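Local coordinates for uncharacterized protein ydaL (Escherichia coli, PDB 3QD7) that binds DNA and has DNA endonuclease activity, the chain here carrying the small MutS-related (Smr) domain of a stand-alone Smr protein, at residues Phe9-Leu20 with Arg97-Phe107. Numbering follows the deposited sequence.
Sequences FLTTGFLDIIPL and RSYVARWLTEF
Arg102 leaves the helix with its CG trans to the main-chain nitrogen (chi1 164°) and the chain bending at chi3, and turns its guanidinium end-on to the loop, NH1 and NH2 both donating to Gly13 O at 3.1 Å from one face of that carbonyl. NH2 also forms a salt bridge with Asp16 OD1 (3.0 Å), the carboxylate and guanidinium planes 39° apart. A leucine here would probably leave Gly13 O without these two donors and Asp16 without its salt-bridge partner, freeing the loop at Gly13 to move away from the helix. On one flank, Trp103 NE1 meets Thr11 O (2.9 Å) in the indole plane, while Leu10 CB and CD1 lie over one indole face. Glu106 binds Thr11 twice, OE1 taking its N-H and OE2 its hydroxyl on the syn lone pair. Residues 9-20, an irregular segment preceding strand 25-27, run along helix 92-105 of the Smr domain, an alpha/beta/alpha fold. Farther along, Leu15 CD2 sits over a Tyr99 face, 3.9 Å from the ring centroid, and Ser98 OG accepts a nearly straight bond from Ile18 N (2.8 Å, 172°). Arg97 NH2 reaches Pro19 O, and its NH1 binds Gln22 O. At the other end Phe9 directs its edge at the Phe107 face, centroids 5.2 Å apart.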
ATOM      1  N   PHE A   9      -8.054 -12.518  -0.508  1.00 21.74           N
ATOM      2  CA  PHE A   9      -8.859 -12.189   0.669  1.00 24.28           C
ATOM      3  C   PHE A   9      -9.125 -10.699   0.864  1.00 23.84           C
ATOM      4  O   PHE A   9      -9.826 -10.309   1.804  1.00 30.42           O
ATOM      5  CB  PHE A   9      -8.212 -12.777   1.941  1.00 23.98           C
ATOM      6  CG  PHE A   9      -6.740 -12.480   2.080  1.00 22.99           C
ATOM      7  CD1 PHE A   9      -5.811 -13.506   1.932  1.00 19.84           C
ATOM      8  CD2 PHE A   9      -6.283 -11.171   2.379  1.00 23.59           C
ATOM      9  CE1 PHE A   9      -4.436 -13.249   2.058  1.00 23.36           C
ATOM     10  CE2 PHE A   9      -4.911 -10.900   2.517  1.00 21.67           C
ATOM     11  CZ  PHE A   9      -3.980 -11.948   2.339  1.00 21.91           C
ATOM     12  N   LEU A  10      -8.573  -9.860  -0.000  1.00 22.16           N
ATOM     13  CA  LEU A  10      -8.824  -8.410   0.078  1.00 23.74           C
ATOM     14  C   LEU A  10     -10.325  -8.085  -0.069  1.00 24.59           C
ATOM     15  O   LEU A  10     -10.998  -8.593  -0.976  1.00 23.90           O
ATOM     16  CB  LEU A  10      -7.983  -7.667  -0.971  1.00 16.21           C
ATOM     17  CG  LEU A  10      -6.463  -7.925  -0.881  1.00 19.25           C
ATOM     18  CD1 LEU A  10      -5.695  -6.988  -1.745  1.00 17.22           C
ATOM     19  CD2 LEU A  10      -5.959  -7.785   0.559  1.00 19.18           C
ATOM     20  N   THR A  11     -10.842  -7.234   0.814  1.00 24.77           N
ATOM     21  CA  THR A  11     -12.288  -7.027   0.905  1.00 31.50           C
ATOM     22  C   THR A  11     -12.685  -5.676   0.324  1.00 32.88           C
ATOM     23  O   THR A  11     -11.896  -4.725   0.325  1.00 29.86           O
ATOM     24  CB  THR A  11     -12.829  -7.133   2.382  1.00 33.52           C
ATOM     25  OG1 THR A  11     -12.269  -6.086   3.178  1.00 31.56           O
ATOM     26  CG2 THR A  11     -12.523  -8.518   3.021  1.00 30.53           C
ATOM     27  N   THR A  12     -13.906  -5.604  -0.182  1.00 32.33           N
ATOM     28  CA  THR A  12     -14.458  -4.352  -0.656  1.00 39.00           C
ATOM     29  C   THR A  12     -15.717  -4.096   0.152  1.00 44.21           C
ATOM     30  O   THR A  12     -16.100  -4.910   0.995  1.00 46.76           O
ATOM     31  CB  THR A  12     -14.803  -4.398  -2.159  1.00 39.58           C
ATOM     32  OG1 THR A  12     -15.774  -5.418  -2.386  1.00 34.94           O
ATOM     33  CG2 THR A  12     -13.583  -4.703  -2.997  1.00 41.42           C
ATOM     34  N   GLY A  13     -16.361  -2.968  -0.089  1.00 43.13           N
ATOM     35  CA  GLY A  13     -17.675  -2.749   0.493  1.00 44.17           C
ATOM     36  C   GLY A  13     -17.545  -2.070   1.826  1.00 40.85           C
ATOM     37  O   GLY A  13     -16.671  -2.408   2.628  1.00 39.02           O
ATOM     38  N   PHE A  14     -18.430  -1.109   2.059  1.00 35.03           N
ATOM     39  CA  PHE A  14     -18.355  -0.251   3.248  1.00 41.23           C
ATOM     40  C   PHE A  14     -16.960   0.377   3.326  1.00 41.01           C
ATOM     41  O   PHE A  14     -16.355   0.492   4.407  1.00 37.63           O
ATOM     42  CB  PHE A  14     -18.745  -1.018   4.523  1.00 36.21           C
ATOM     43  CG  PHE A  14     -20.151  -1.572   4.486  1.00 38.71           C
ATOM     44  CD1 PHE A  14     -21.209  -0.852   5.035  1.00 37.58           C
ATOM     45  CD2 PHE A  14     -20.419  -2.796   3.880  1.00 41.58           C
ATOM     46  CE1 PHE A  14     -22.504  -1.351   4.986  1.00 36.27           C
ATOM     47  CE2 PHE A  14     -21.715  -3.301   3.828  1.00 39.04           C
ATOM     48  CZ  PHE A  14     -22.756  -2.579   4.383  1.00 36.95           C
ATOM     49  N   LEU A  15     -16.463   0.771   2.147  1.00 32.38           N
ATOM     50  CA  LEU A  15     -15.234   1.529   2.047  1.00 33.62           C
ATOM     51  C   LEU A  15     -15.330   2.703   3.000  1.00 32.22           C
ATOM     52  O   LEU A  15     -16.311   3.454   2.988  1.00 27.07           O
ATOM     53  CB  LEU A  15     -14.959   2.028   0.621  1.00 31.90           C
ATOM     54  CG  LEU A  15     -13.631   2.800   0.466  1.00 28.87           C
ATOM     55  CD1 LEU A  15     -12.455   2.002   1.015  1.00 22.34           C
ATOM     56  CD2 LEU A  15     -13.386   3.189  -0.977  1.00 23.56           C
ATOM     57  N   ASP A  16     -14.326   2.788   3.860  1.00 54.44           N
ATOM     58  CA  ASP A  16     -14.088   3.921   4.717  1.00 51.83           C
ATOM     59  C   ASP A  16     -13.180   4.901   3.947  1.00 47.58           C
ATOM     60  O   ASP A  16     -11.955   4.739   3.923  1.00 48.53           O
ATOM     61  CB  ASP A  16     -13.472   3.460   6.063  1.00 56.59           C
ATOM     62  CG  ASP A  16     -12.758   2.073   5.982  1.00 68.05           C
ATOM     63  OD1 ASP A  16     -13.157   1.188   5.168  1.00 69.22           O
ATOM     64  OD2 ASP A  16     -11.796   1.848   6.768  1.00 78.14           O
ATOM     65  N   ILE A  17     -13.797   5.897   3.304  1.00 27.33           N
ATOM     66  CA  ILE A  17     -13.085   6.852   2.450  1.00 27.78           C
ATOM     67  C   ILE A  17     -12.220   7.750   3.303  1.00 29.66           C
ATOM     68  O   ILE A  17     -12.693   8.307   4.297  1.00 26.27           O
ATOM     69  CB  ILE A  17     -14.048   7.668   1.568  1.00 23.34           C
ATOM     70  CG1 ILE A  17     -14.733   6.722   0.579  1.00 31.78           C
ATOM     71  CG2 ILE A  17     -13.305   8.771   0.795  1.00 23.77           C
ATOM     72  CD1 ILE A  17     -15.990   7.293  -0.072  1.00 35.92           C
ATOM     73  N   ILE A  18     -10.947   7.867   2.928  1.00 22.97           N
ATOM     74  CA  ILE A  18     -10.023   8.711   3.679  1.00 20.77           C
ATOM     75  C   ILE A  18      -9.992  10.140   3.117  1.00 25.40           C
ATOM     76  O   ILE A  18      -9.749  10.347   1.914  1.00 24.55           O
ATOM     77  CB  ILE A  18      -8.601   8.098   3.781  1.00 25.44           C
ATOM     78  CG1 ILE A  18      -8.674   6.681   4.348  1.00 29.67           C
ATOM     79  CG2 ILE A  18      -7.662   8.970   4.673  1.00 24.35           C
ATOM     80  CD1 ILE A  18      -7.469   5.889   4.017  1.00 27.08           C
ATOM     81  N   PRO A  19     -10.279  11.129   3.980  1.00 27.74           N
ATOM     82  CA  PRO A  19     -10.254  12.525   3.535  1.00 26.40           C
ATOM     83  C   PRO A  19      -8.886  12.890   2.990  1.00 26.27           C
ATOM     84  O   PRO A  19      -7.891  12.328   3.435  1.00 31.15           O
ATOM     85  CB  PRO A  19     -10.558  13.301   4.816  1.00 27.67           C
ATOM     86  CG  PRO A  19     -11.431  12.346   5.598  1.00 36.13           C
ATOM     87  CD  PRO A  19     -10.862  10.982   5.325  1.00 24.52           C
ATOM     88  N   LEU A  20      -8.841  13.815   2.028  1.00 22.08           N
ATOM     89  CA  LEU A  20      -7.568  14.214   1.414  1.00 27.56           C
ATOM     90  C   LEU A  20      -6.626  14.845   2.442  1.00 29.39           C
ATOM     91  O   LEU A  20      -5.400  14.803   2.295  1.00 29.73           O
ATOM     92  CB  LEU A  20      -7.800  15.187   0.252  1.00 28.97           C
ATOM     93  CG  LEU A  20      -8.585  14.742  -0.987  1.00 30.62           C
ATOM     94  CD1 LEU A  20      -8.638  15.923  -1.975  1.00 26.78           C
ATOM     95  CD2 LEU A  20      -8.008  13.485  -1.649  1.00 22.46           C
ATOM     96  N   ARG A  97      -6.654   4.961  -3.123  1.00 20.29           N
ATOM     97  CA  ARG A  97      -5.856   5.190  -1.929  1.00 16.87           C
ATOM     98  C   ARG A  97      -6.558   4.591  -0.700  1.00 18.48           C
ATOM     99  O   ARG A  97      -5.918   3.973   0.155  1.00 18.21           O
ATOM    100  CB  ARG A  97      -5.625   6.701  -1.723  1.00 19.90           C
ATOM    101  CG  ARG A  97      -4.565   7.024  -0.637  1.00 26.54           C
ATOM    102  CD  ARG A  97      -4.324   8.518  -0.474  1.00 21.93           C
ATOM    103  NE  ARG A  97      -5.479   9.199   0.110  1.00 18.26           N
ATOM    104  CZ  ARG A  97      -5.471   9.876   1.253  1.00 25.45           C
ATOM    105  NH1 ARG A  97      -4.351  10.001   1.980  1.00 21.41           N
ATOM    106  NH2 ARG A  97      -6.604  10.431   1.672  1.00 19.97           N
ATOM    107  N   SER A  98      -7.878   4.791  -0.616  1.00 21.62           N
ATOM    108  CA  SER A  98      -8.652   4.319   0.556  1.00 21.96           C
ATOM    109  C   SER A  98      -8.735   2.798   0.617  1.00 21.19           C
ATOM    110  O   SER A  98      -8.610   2.219   1.699  1.00 23.35           O
ATOM    111  CB  SER A  98     -10.047   4.940   0.622  1.00 22.29           C
ATOM    112  OG  SER A  98      -9.957   6.316   0.867  1.00 26.57           O
ATOM    113  N   TYR A  99      -8.898   2.165  -0.546  1.00 18.97           N
ATOM    114  CA  TYR A  99      -8.873   0.706  -0.625  1.00 17.50           C
ATOM    115  C   TYR A  99      -7.507   0.174  -0.281  1.00 22.11           C
ATOM    116  O   TYR A  99      -7.401  -0.843   0.427  1.00 23.04           O
ATOM    117  CB  TYR A  99      -9.296   0.218  -2.012  1.00 20.88           C
ATOM    118  CG  TYR A  99     -10.786  -0.018  -2.131  1.00 25.73           C
ATOM    119  CD1 TYR A  99     -11.447  -0.912  -1.264  1.00 24.88           C
ATOM    120  CD2 TYR A  99     -11.546   0.648  -3.100  1.00 27.14           C
ATOM    121  CE1 TYR A  99     -12.815  -1.140  -1.372  1.00 24.97           C
ATOM    122  CE2 TYR A  99     -12.936   0.432  -3.212  1.00 28.09           C
ATOM    123  CZ  TYR A  99     -13.550  -0.467  -2.341  1.00 27.98           C
ATOM    124  OH  TYR A  99     -14.894  -0.684  -2.431  1.00 26.66           O
ATOM    125  N   VAL A 100      -6.452   0.845  -0.776  1.00 19.66           N
ATOM    126  CA  VAL A 100      -5.081   0.375  -0.497  1.00 15.92           C
ATOM    127  C   VAL A 100      -4.823   0.447   1.022  1.00 21.24           C
ATOM    128  O   VAL A 100      -4.236  -0.463   1.613  1.00 18.70           O
ATOM    129  CB  VAL A 100      -3.994   1.165  -1.305  1.00 21.92           C
ATOM    130  CG1 VAL A 100      -2.586   0.867  -0.760  1.00 21.51           C
ATOM    131  CG2 VAL A 100      -4.065   0.860  -2.838  1.00 14.67           C
ATOM    132  N   ALA A 101      -5.302   1.513   1.658  1.00 23.56           N
ATOM    133  CA  ALA A 101      -5.190   1.636   3.117  1.00 25.59           C
ATOM    134  C   ALA A 101      -5.774   0.429   3.868  1.00 25.06           C
ATOM    135  O   ALA A 101      -5.179  -0.058   4.816  1.00 23.50           O
ATOM    136  CB  ALA A 101      -5.853   2.919   3.597  1.00 23.29           C
ATOM    137  N   ARG A 102      -6.951  -0.031   3.450  1.00 20.41           N
ATOM    138  CA  ARG A 102      -7.576  -1.180   4.076  1.00 17.86           C
ATOM    139  C   ARG A 102      -6.855  -2.467   3.702  1.00 20.44           C
ATOM    140  O   ARG A 102      -6.564  -3.286   4.568  1.00 21.34           O
ATOM    141  CB  ARG A 102      -9.032  -1.284   3.621  1.00 22.08           C
ATOM    142  CG  ARG A 102      -9.654  -2.636   3.904  1.00 24.61           C
ATOM    143  CD  ARG A 102     -10.928  -2.797   3.144  1.00 35.19           C
ATOM    144  NE  ARG A 102     -12.003  -2.046   3.786  1.00 39.52           N
ATOM    145  CZ  ARG A 102     -13.288  -2.206   3.507  1.00 38.13           C
ATOM    146  NH1 ARG A 102     -13.658  -3.096   2.588  1.00 35.41           N
ATOM    147  NH2 ARG A 102     -14.194  -1.481   4.151  1.00 34.60           N
ATOM    148  N   TRP A 103      -6.593  -2.663   2.408  1.00 18.13           N
ATOM    149  CA  TRP A 103      -6.006  -3.932   1.935  1.00 19.89           C
ATOM    150  C   TRP A 103      -4.682  -4.275   2.597  1.00 21.91           C
ATOM    151  O   TRP A 103      -4.422  -5.443   2.899  1.00 15.10           O
ATOM    152  CB  TRP A 103      -5.842  -3.920   0.416  1.00 16.77           C
ATOM    153  CG  TRP A 103      -7.142  -3.816  -0.324  1.00 17.53           C
ATOM    154  CD1 TRP A 103      -8.386  -4.161   0.126  1.00 18.60           C
ATOM    155  CD2 TRP A 103      -7.319  -3.345  -1.663  1.00 19.67           C
ATOM    156  NE1 TRP A 103      -9.330  -3.927  -0.854  1.00 23.80           N
ATOM    157  CE2 TRP A 103      -8.696  -3.432  -1.964  1.00 22.78           C
ATOM    158  CE3 TRP A 103      -6.447  -2.894  -2.643  1.00 15.88           C
ATOM    159  CZ2 TRP A 103      -9.215  -3.060  -3.206  1.00 23.16           C
ATOM    160  CZ3 TRP A 103      -6.955  -2.531  -3.871  1.00 20.17           C
ATOM    161  CH2 TRP A 103      -8.333  -2.600  -4.141  1.00 19.60           C
ATOM    162  N   LEU A 104      -3.850  -3.253   2.846  1.00 17.80           N
ATOM    163  CA  LEU A 104      -2.547  -3.505   3.427  1.00 16.31           C
ATOM    164  C   LEU A 104      -2.669  -4.023   4.844  1.00 22.24           C
ATOM    165  O   LEU A 104      -1.869  -4.859   5.244  1.00 22.88           O
ATOM    166  CB  LEU A 104      -1.627  -2.282   3.367  1.00 14.12           C
ATOM    167  CG  LEU A 104      -1.214  -1.820   1.977  1.00 20.16           C
ATOM    168  CD1 LEU A 104      -0.456  -0.476   2.021  1.00 19.92           C
ATOM    169  CD2 LEU A 104      -0.414  -2.897   1.246  1.00 20.09           C
ATOM    170  N   THR A 105      -3.674  -3.552   5.601  1.00 21.69           N
ATOM    171  CA  THR A 105      -3.858  -4.034   6.982  1.00 22.58           C
ATOM    172  C   THR A 105      -4.326  -5.503   7.020  1.00 25.36           C
ATOM    173  O   THR A 105      -4.219  -6.166   8.059  1.00 27.86           O
ATOM    174  CB  THR A 105      -4.847  -3.187   7.798  1.00 21.79           C
ATOM    175  OG1 THR A 105      -6.168  -3.387   7.287  1.00 22.13           O
ATOM    176  CG2 THR A 105      -4.498  -1.679   7.751  1.00 21.52           C
ATOM    177  N   GLU A 106      -4.831  -6.006   5.894  1.00 22.21           N
ATOM    178  CA  GLU A 106      -5.350  -7.392   5.821  1.00 25.59           C
ATOM    179  C   GLU A 106      -4.281  -8.484   5.614  1.00 28.03           C
ATOM    180  O   GLU A 106      -4.553  -9.692   5.788  1.00 26.52           O
ATOM    181  CB  GLU A 106      -6.439  -7.475   4.752  1.00 24.73           C
ATOM    182  CG  GLU A 106      -7.675  -6.766   5.213  1.00 24.33           C
ATOM    183  CD  GLU A 106      -8.750  -6.665   4.167  1.00 29.42           C
ATOM    184  OE1 GLU A 106      -8.451  -6.681   2.976  1.00 33.30           O
ATOM    185  OE2 GLU A 106      -9.918  -6.514   4.542  1.00 40.07           O
ATOM    186  N   PHE A 107      -3.076  -8.059   5.234  1.00 24.32           N
ATOM    187  CA  PHE A 107      -1.937  -8.940   5.183  1.00 22.52           C
ATOM    188  C   PHE A 107      -1.305  -9.069   6.568  1.00 23.17           C
ATOM    189  O   PHE A 107      -0.887  -8.077   7.190  1.00 18.14           O
ATOM    190  CB  PHE A 107      -0.894  -8.412   4.185  1.00 22.46           C
ATOM    191  CG  PHE A 107      -1.335  -8.484   2.740  1.00 21.01           C
ATOM    192  CD1 PHE A 107      -1.251  -9.681   2.026  1.00 19.75           C
ATOM    193  CD2 PHE A 107      -1.812  -7.348   2.084  1.00 19.18           C
ATOM    194  CE1 PHE A 107      -1.651  -9.761   0.702  1.00 14.91           C
ATOM    195  CE2 PHE A 107      -2.210  -7.416   0.743  1.00 17.71           C
ATOM    196  CZ  PHE A 107      -2.124  -8.620   0.048  1.00 16.39           C
TER
HETATM  197  O   HOH W   1     -10.177   2.646   3.851  1.00 26.05           O